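PDB 3UMC: haloacid dehalogenase from Pseudomonas aeruginosa, which probably catalyses the hydrolytic release of halide from L-2-haloacids, giving 2-hydroxyacids, as a member of the haloacid dehalogenase superfamily. Local coordinates for residues A[31-36]-A[123-128]; A[80-85]-A[164-169]; A[115-120]-A[146-151]. All blocks are in the same frame, centred on the assembly; numbering follows the deposited sequence.

Contact 1 of 3, residues A[31-36]-A[123-128]; sequences GTLVDW and PDTLAG
Thr125 and Leu33 carry this small, buried contact, joined by one hydrogen bond and a little apolar packing. The hydroxyl of Thr125 donates to the backbone carbonyl of Leu33, with OG1 2.6 Å from O. It lies in the carbonyl plane on a lone pair, the C=O...OG1 angle being 127°. Leu33 is also paired through its backbone with Trp122, just ahead of 123-128.

The apolar part uses the other branch of the threonine. With chi1 at -70°, CG2 is anti to the backbone N of Thr125 while OG1 stays beside it; the methyl therefore reaches CB of Leu33 at 4.0 Å and the hydroxyl still meets the carbonyl. The two side chains cross at about a right angle. Threonine suits the place because its two branches answer both the polar carbonyl and the apolar side chain of Leu33, which packs further against Trp160 and Leu243.

One backbone bond closes the turn: Gly31 N donates to Val34 O at 2.9 Å. Gly31 has a positive phi, 83°, a conformation that a residue without CB adopts easily.

The turn at 31-34 followed by strand 34-35, which pairs antiparallel with 120-121, is consistent with the squiggle and flap of the haloacid dehalogenase fold. The contact ties that element to the start of helix 125-132 in the Rossmann-like core.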
# COMPACT_ATOMS: atom_id res chain seq x y z
N GLY A 31 16.50 0.58 9.85
CA GLY A 31 17.54 -0.30 10.30
C GLY A 31 17.54 -1.60 9.53
O GLY A 31 18.56 -2.03 9.01
N THR A 32 16.42 -2.29 9.49
CA THR A 32 16.35 -3.56 8.75
C THR A 32 16.71 -3.43 7.25
O THR A 32 17.40 -4.23 6.74
CB THR A 32 14.96 -4.18 8.90
OG1 THR A 32 14.72 -4.45 10.28
CG2 THR A 32 14.87 -5.51 8.10
N LEU A 33 16.19 -2.42 6.57
CA LEU A 33 16.35 -2.24 5.14
C LEU A 33 17.17 -0.99 4.81
O LEU A 33 17.81 -0.98 3.79
CB LEU A 33 14.96 -2.12 4.52
CG LEU A 33 14.00 -3.35 4.59
CD1 LEU A 33 12.73 -3.11 3.73
CD2 LEU A 33 14.61 -4.61 4.06
N VAL A 34 17.12 0.06 5.66
CA VAL A 34 17.77 1.35 5.36
C VAL A 34 18.58 1.83 6.55
O VAL A 34 18.27 1.57 7.72
CB VAL A 34 16.76 2.48 4.97
CG1 VAL A 34 16.00 2.12 3.63
CG2 VAL A 34 15.80 2.74 6.11
N ASP A 35 19.68 2.48 6.23
CA ASP A 35 20.64 2.96 7.23
C ASP A 35 20.28 4.38 7.54
O ASP A 35 20.80 5.33 6.92
CB ASP A 35 22.04 2.88 6.63
CG ASP A 35 23.15 3.36 7.57
OD1 ASP A 35 22.90 3.75 8.76
OD2 ASP A 35 24.27 3.33 7.03
N TRP A 36 19.44 4.57 8.55
CA TRP A 36 18.96 5.88 8.90
C TRP A 36 20.11 6.74 9.49
O TRP A 36 20.22 7.91 9.19
CB TRP A 36 17.75 5.77 9.86
CG TRP A 36 17.99 4.96 11.03
CD1 TRP A 36 17.77 3.59 11.17
CD2 TRP A 36 18.55 5.41 12.27
NE1 TRP A 36 18.16 3.17 12.44
CE2 TRP A 36 18.66 4.26 13.12
CE3 TRP A 36 19.03 6.65 12.73
CZ2 TRP A 36 19.21 4.34 14.39
CZ3 TRP A 36 19.56 6.74 14.01
CH2 TRP A 36 19.66 5.59 14.82
N PRO A 123 23.45 -2.28 1.04
CA PRO A 123 23.86 -2.76 -0.29
C PRO A 123 23.06 -3.90 -0.86
O PRO A 123 22.96 -4.04 -2.11
CB PRO A 123 25.29 -3.26 -0.06
CG PRO A 123 25.82 -2.34 1.06
CD PRO A 123 24.62 -2.15 1.96
N ASP A 124 22.45 -4.69 0.03
CA ASP A 124 21.67 -5.83 -0.36
C ASP A 124 20.17 -5.53 -0.52
O ASP A 124 19.41 -6.36 -1.02
CB ASP A 124 21.82 -6.95 0.68
CG ASP A 124 21.35 -6.54 2.10
OD1 ASP A 124 22.07 -5.78 2.79
OD2 ASP A 124 20.33 -7.03 2.56
N THR A 125 19.72 -4.41 -0.00
CA THR A 125 18.28 -4.27 0.19
C THR A 125 17.52 -4.35 -1.13
O THR A 125 16.62 -5.18 -1.30
CB THR A 125 17.92 -2.97 0.90
OG1 THR A 125 18.36 -3.06 2.26
CG2 THR A 125 16.38 -2.67 0.84
N LEU A 126 17.88 -3.48 -2.06
CA LEU A 126 17.22 -3.39 -3.36
C LEU A 126 17.23 -4.70 -4.12
O LEU A 126 16.16 -5.22 -4.59
CB LEU A 126 17.84 -2.27 -4.21
CG LEU A 126 17.35 -0.82 -4.04
CD1 LEU A 126 16.97 -0.51 -2.62
CD2 LEU A 126 18.33 0.31 -4.57
N ALA A 127 18.39 -5.31 -4.19
CA ALA A 127 18.50 -6.54 -5.00
C ALA A 127 17.68 -7.64 -4.39
O ALA A 127 17.08 -8.45 -5.12
CB ALA A 127 19.93 -7.03 -5.15
N GLY A 128 17.80 -7.75 -3.08
CA GLY A 128 17.14 -8.79 -2.34
C GLY A 128 15.63 -8.61 -2.43
O GLY A 128 14.91 -9.56 -2.59

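Contact 2 of 3, residues A[80-85]-A[164-169]; sequences APWQHL and LCADLF
Trp82 reaches Ala166 and Asp167 because its first torsion is extended: with chi1 at 176°, CG is anti to the backbone N and the indole is carried out toward 164-169. Asp167 has chi1 near 69°, which places its carboxylate between its backbone N and carbonyl carbon and leaves CA and CB to meet the ring.

The touching is done by the benzo end of the indole. CZ2 of Trp82 lies 3.8 Å from CA of Asp167, and CH2 of Trp82 is 4.1 Å from CB of Ala166. The approach is oblique, although the indole and carboxylate planes are only 17° apart. A small alanine lets the wide ring come close to the backbone of the short helical turn 166-169. Tyr172 also stacks on Trp82.

Further along the loop, His84 adds a loose aliphatic touch, its CB 4.5 Å from CB of Asp167. Its imidazole is used locally: at the N-cap of helix 85-99, ND1 caps a backbone N of the first turn. Leu185 of the second subunit packs on Asp167, and Asp187 of that subunit on His84.

The contact joins a loop of the helical cap to the core just beyond strand 162-163. NE2 of His84 and OD2 of Asp167, 5.9 Å apart, form no salt bridge, and OD1 of Asp167 instead hydrogen-bonds OG1 of Thr146. Packing holds the segments; the aspartate's polar end is bonded elsewhere.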
# COMPACT_ATOMS: atom_id res chain seq x y z
N ALA A 80 -1.30 9.75 26.30
CA ALA A 80 -1.46 10.87 25.38
C ALA A 80 -2.18 10.38 24.13
O ALA A 80 -2.20 9.19 23.86
CB ALA A 80 -0.10 11.45 25.01
N PRO A 81 -2.76 11.32 23.34
CA PRO A 81 -3.52 10.89 22.15
C PRO A 81 -2.60 10.54 20.97
O PRO A 81 -1.41 10.88 21.00
CB PRO A 81 -4.37 12.13 21.82
CG PRO A 81 -3.51 13.28 22.26
CD PRO A 81 -2.61 12.78 23.40
N TRP A 82 -3.19 9.91 19.94
CA TRP A 82 -2.47 9.44 18.77
C TRP A 82 -1.73 10.58 18.08
O TRP A 82 -2.30 11.62 17.76
CB TRP A 82 -3.41 8.73 17.74
CG TRP A 82 -2.63 8.34 16.49
CD1 TRP A 82 -2.57 9.01 15.31
CD2 TRP A 82 -1.71 7.23 16.37
NE1 TRP A 82 -1.68 8.38 14.44
CE2 TRP A 82 -1.15 7.28 15.07
CE3 TRP A 82 -1.30 6.23 17.24
CZ2 TRP A 82 -0.21 6.36 14.62
CZ3 TRP A 82 -0.36 5.28 16.78
CH2 TRP A 82 0.17 5.37 15.47
N GLN A 83 -0.43 10.39 17.86
CA GLN A 83 0.33 11.18 16.91
C GLN A 83 1.12 10.20 16.04
O GLN A 83 1.55 9.15 16.51
CB GLN A 83 1.29 12.15 17.62
CG GLN A 83 0.58 13.35 18.28
CD GLN A 83 1.57 14.41 18.85
OE1 GLN A 83 2.15 14.21 19.92
NE2 GLN A 83 1.77 15.51 18.11
N HIS A 84 1.28 10.54 14.78
CA HIS A 84 2.05 9.67 13.92
C HIS A 84 3.53 10.02 14.00
O HIS A 84 3.90 11.05 14.60
CB HIS A 84 1.49 9.60 12.48
CG HIS A 84 1.44 10.89 11.74
ND1 HIS A 84 2.49 11.78 11.71
CD2 HIS A 84 0.48 11.41 10.93
CE1 HIS A 84 2.16 12.82 10.95
NE2 HIS A 84 0.95 12.61 10.46
N LEU A 85 4.38 9.18 13.39
CA LEU A 85 5.82 9.27 13.61
C LEU A 85 6.41 10.59 13.14
O LEU A 85 7.30 11.11 13.82
CB LEU A 85 6.57 8.09 13.00
CG LEU A 85 8.05 7.96 13.34
CD1 LEU A 85 8.18 7.62 14.81
CD2 LEU A 85 8.83 6.90 12.45
N LEU A 164 2.00 -1.14 5.10
CA LEU A 164 1.09 -1.42 6.23
C LEU A 164 1.59 -0.78 7.50
O LEU A 164 2.16 -1.43 8.33
CB LEU A 164 0.96 -2.94 6.44
CG LEU A 164 0.29 -3.60 5.26
CD1 LEU A 164 0.51 -5.09 5.26
CD2 LEU A 164 -1.17 -3.20 5.10
N CYS A 165 1.45 0.53 7.62
CA CYS A 165 2.11 1.29 8.65
C CYS A 165 1.19 1.49 9.86
O CYS A 165 0.01 1.26 9.79
CB CYS A 165 2.46 2.65 8.09
SG CYS A 165 3.59 2.52 6.64
N ALA A 166 1.78 1.98 10.92
CA ALA A 166 1.20 2.09 12.20
C ALA A 166 -0.05 2.93 12.17
O ALA A 166 -1.02 2.63 12.88
CB ALA A 166 2.21 2.69 13.17
N ASP A 167 -0.00 3.98 11.34
CA ASP A 167 -1.16 4.85 11.21
C ASP A 167 -2.33 4.22 10.48
O ASP A 167 -3.34 4.82 10.47
CB ASP A 167 -0.81 6.23 10.64
CG ASP A 167 -0.37 6.23 9.16
OD1 ASP A 167 0.16 5.22 8.62
OD2 ASP A 167 -0.60 7.28 8.52
N LEU A 168 -2.24 3.03 9.87
CA LEU A 168 -3.42 2.36 9.37
C LEU A 168 -4.19 1.80 10.57
O LEU A 168 -5.39 1.60 10.52
CB LEU A 168 -3.12 1.18 8.43
CG LEU A 168 -2.36 1.32 7.13
CD1 LEU A 168 -2.49 0.03 6.26
CD2 LEU A 168 -2.80 2.57 6.40
N PHE A 169 -3.48 1.49 11.64
CA PHE A 169 -4.03 0.69 12.73
C PHE A 169 -4.18 1.50 14.00
O PHE A 169 -4.82 1.07 14.92
CB PHE A 169 -3.09 -0.48 13.00
CG PHE A 169 -2.73 -1.26 11.77
CD1 PHE A 169 -3.67 -1.99 11.09
CD2 PHE A 169 -1.43 -1.25 11.29
CE1 PHE A 169 -3.33 -2.67 9.96
CE2 PHE A 169 -1.07 -2.03 10.18
CZ PHE A 169 -2.03 -2.70 9.50

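Contact 3 of 3, residues A[115-120]-A[146-151]; sequences FWHRLR and TALMLD
The His117 imidazole meets Leu148 over one face and Asp151 at its edge. CG of Leu148 stands over that face, shifted toward the rim, 3.9 Å from the ring centroid and 21° off the normal, a CH-pi contact. At the edge, ND1 of His117 donates to OD2 of Asp151 across 2.9 Å. The bond is nearly straight, with an N-H...O angle of 168°, and the oxygen sits close to the ring plane. OD2 accepts on its anti lone pair, the one turned away from the other oxygen, and the carboxylate plane is tilted 56° from the ring.

On the far side of the imidazole from ND1, NE2 hydrogen-bonds Asp86, in helix 85-99. Two carboxylates, one at each ring nitrogen, fix the rotation of the ring and would probably favour the protonated, doubly donating form. Histidine suits the place as it offers two nitrogens at its edge and a flat face to the aliphatic leucine.

Leu148 reaches the ring with CG anti to its backbone N, and sends CD2 on to O of Trp116 at 3.9 Å. Trp116 turns its indole elsewhere, into the cap, stacking on His89 and meeting Trp64 edge to face. Trp137 of the second subunit packs on Asp151.

Residues 115-117 close the helical cap before the chain returns through strand 120-121, while helix 146-156 belongs to the Rossmann-like core. The arrangement is thus a cap-to-core interface of the kind found in haloacid dehalogenases with a cap inserted in the flap, here bridged by a His-carboxylate hydrogen bond.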
# COMPACT_ATOMS: atom_id res chain seq x y z
N PHE A 115 14.34 14.81 7.09
CA PHE A 115 15.57 14.03 6.95
C PHE A 115 15.30 12.53 6.95
O PHE A 115 15.92 11.79 6.22
CB PHE A 115 16.49 14.33 8.13
CG PHE A 115 17.32 15.58 7.96
CD1 PHE A 115 17.10 16.48 6.92
CD2 PHE A 115 18.36 15.85 8.87
CE1 PHE A 115 17.90 17.62 6.78
CE2 PHE A 115 19.17 17.03 8.72
CZ PHE A 115 18.92 17.87 7.68
N TRP A 116 14.37 12.14 7.79
CA TRP A 116 13.96 10.77 7.91
C TRP A 116 13.22 10.27 6.70
O TRP A 116 12.87 9.14 6.71
CB TRP A 116 13.03 10.63 9.06
CG TRP A 116 13.65 10.87 10.32
CD1 TRP A 116 13.55 12.01 11.06
CD2 TRP A 116 14.36 9.93 11.10
NE1 TRP A 116 14.19 11.84 12.25
CE2 TRP A 116 14.71 10.57 12.30
CE3 TRP A 116 14.75 8.60 10.90
CZ2 TRP A 116 15.46 9.94 13.31
CZ3 TRP A 116 15.47 7.96 11.91
CH2 TRP A 116 15.83 8.64 13.09
N HIS A 117 13.03 11.09 5.67
CA HIS A 117 12.24 10.73 4.53
C HIS A 117 13.12 10.31 3.39
O HIS A 117 12.65 9.78 2.38
CB HIS A 117 11.36 11.93 4.13
CG HIS A 117 10.22 12.22 5.10
ND1 HIS A 117 8.92 12.39 4.67
CD2 HIS A 117 10.20 12.39 6.43
CE1 HIS A 117 8.14 12.63 5.71
NE2 HIS A 117 8.89 12.64 6.80
N ARG A 118 14.44 10.47 3.56
CA ARG A 118 15.39 10.16 2.50
C ARG A 118 16.45 9.30 3.11
O ARG A 118 17.34 9.82 3.79
CB ARG A 118 15.97 11.47 1.97
CG ARG A 118 14.93 12.30 1.17
CD ARG A 118 15.51 13.59 0.51
NE ARG A 118 15.95 14.49 1.56
CZ ARG A 118 15.14 15.20 2.34
NH1 ARG A 118 13.81 15.18 2.19
NH2 ARG A 118 15.66 15.96 3.28
N LEU A 119 16.37 7.97 2.94
CA LEU A 119 17.29 7.10 3.66
C LEU A 119 17.92 6.09 2.76
O LEU A 119 17.21 5.44 2.01
CB LEU A 119 16.61 6.39 4.84
CG LEU A 119 15.77 7.27 5.70
CD1 LEU A 119 14.89 6.42 6.51
CD2 LEU A 119 16.62 8.26 6.62
N ARG A 120 19.23 5.87 2.93
CA ARG A 120 19.97 5.04 2.08
C ARG A 120 19.69 3.57 2.40
O ARG A 120 19.79 3.16 3.53
CB ARG A 120 21.47 5.32 2.23
CG ARG A 120 22.39 4.39 1.38
CD ARG A 120 23.99 4.71 1.52
NE ARG A 120 24.23 6.03 0.94
CZ ARG A 120 24.37 7.18 1.62
NH1 ARG A 120 24.49 8.32 0.93
NH2 ARG A 120 24.39 7.22 2.97
N THR A 146 2.32 6.37 6.90
CA THR A 146 2.20 6.03 5.50
C THR A 146 2.91 7.06 4.63
O THR A 146 3.72 6.72 3.80
CB THR A 146 0.70 5.86 5.16
OG1 THR A 146 0.16 4.74 5.87
CG2 THR A 146 0.51 5.64 3.68
N ALA A 147 2.70 8.33 4.89
CA ALA A 147 3.24 9.39 4.01
C ALA A 147 4.78 9.43 4.09
O ALA A 147 5.46 9.57 3.09
CB ALA A 147 2.60 10.75 4.40
N LEU A 148 5.32 9.24 5.29
CA LEU A 148 6.78 9.14 5.50
C LEU A 148 7.35 7.91 4.75
O LEU A 148 8.33 8.01 4.03
CB LEU A 148 7.07 9.00 7.03
CG LEU A 148 8.54 9.10 7.50
CD1 LEU A 148 8.61 9.56 8.99
CD2 LEU A 148 9.29 7.79 7.32
N MSE A 149 6.65 6.78 4.86
CA MSE A 149 7.10 5.55 4.19
C MSE A 149 6.99 5.60 2.67
O MSE A 149 7.75 4.92 1.94
CB MSE A 149 6.35 4.35 4.72
CG MSE A 149 6.77 3.91 6.07
SE MSE A 149 8.59 3.02 5.93
CE MSE A 149 9.38 4.43 7.00
N LEU A 150 6.08 6.44 2.17
CA LEU A 150 5.99 6.65 0.74
C LEU A 150 7.23 7.36 0.19
O LEU A 150 7.78 6.95 -0.84
CB LEU A 150 4.72 7.44 0.39
CG LEU A 150 3.37 6.73 0.29
CD1 LEU A 150 2.19 7.68 0.53
CD2 LEU A 150 3.28 6.26 -1.07
N ASP A 151 7.67 8.40 0.90
CA ASP A 151 8.90 9.16 0.58
C ASP A 151 10.13 8.26 0.73
O ASP A 151 11.04 8.26 -0.13
CB ASP A 151 9.07 10.36 1.52
CG ASP A 151 8.28 11.59 1.10
OD1 ASP A 151 7.71 11.58 0.01
OD2 ASP A 151 8.22 12.57 1.89

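Contact 3 lies between the other two. It meets contact 1 through the short antiparallel flap, where Asp35 N and Arg120 O are 2.8 Å apart, and through Trp36 CB, 3.8 Å from Trp116 CZ3. It meets contact 2 at the start of helix 146-156: Thr146 OG1 is 2.8 Å from Asp167 OD1, a probable hydrogen bond. Contacts 1 and 2 do not touch; their centres are 24 Å apart, on opposite sides of the chain's centre. The catalytic centre is probably close to contact 1, where Thr32 OG1 hydrogen-bonds Asp28, which stands where relatives carry their nucleophile. Contacts 2 and 3 join cap to core and also touch the second subunit.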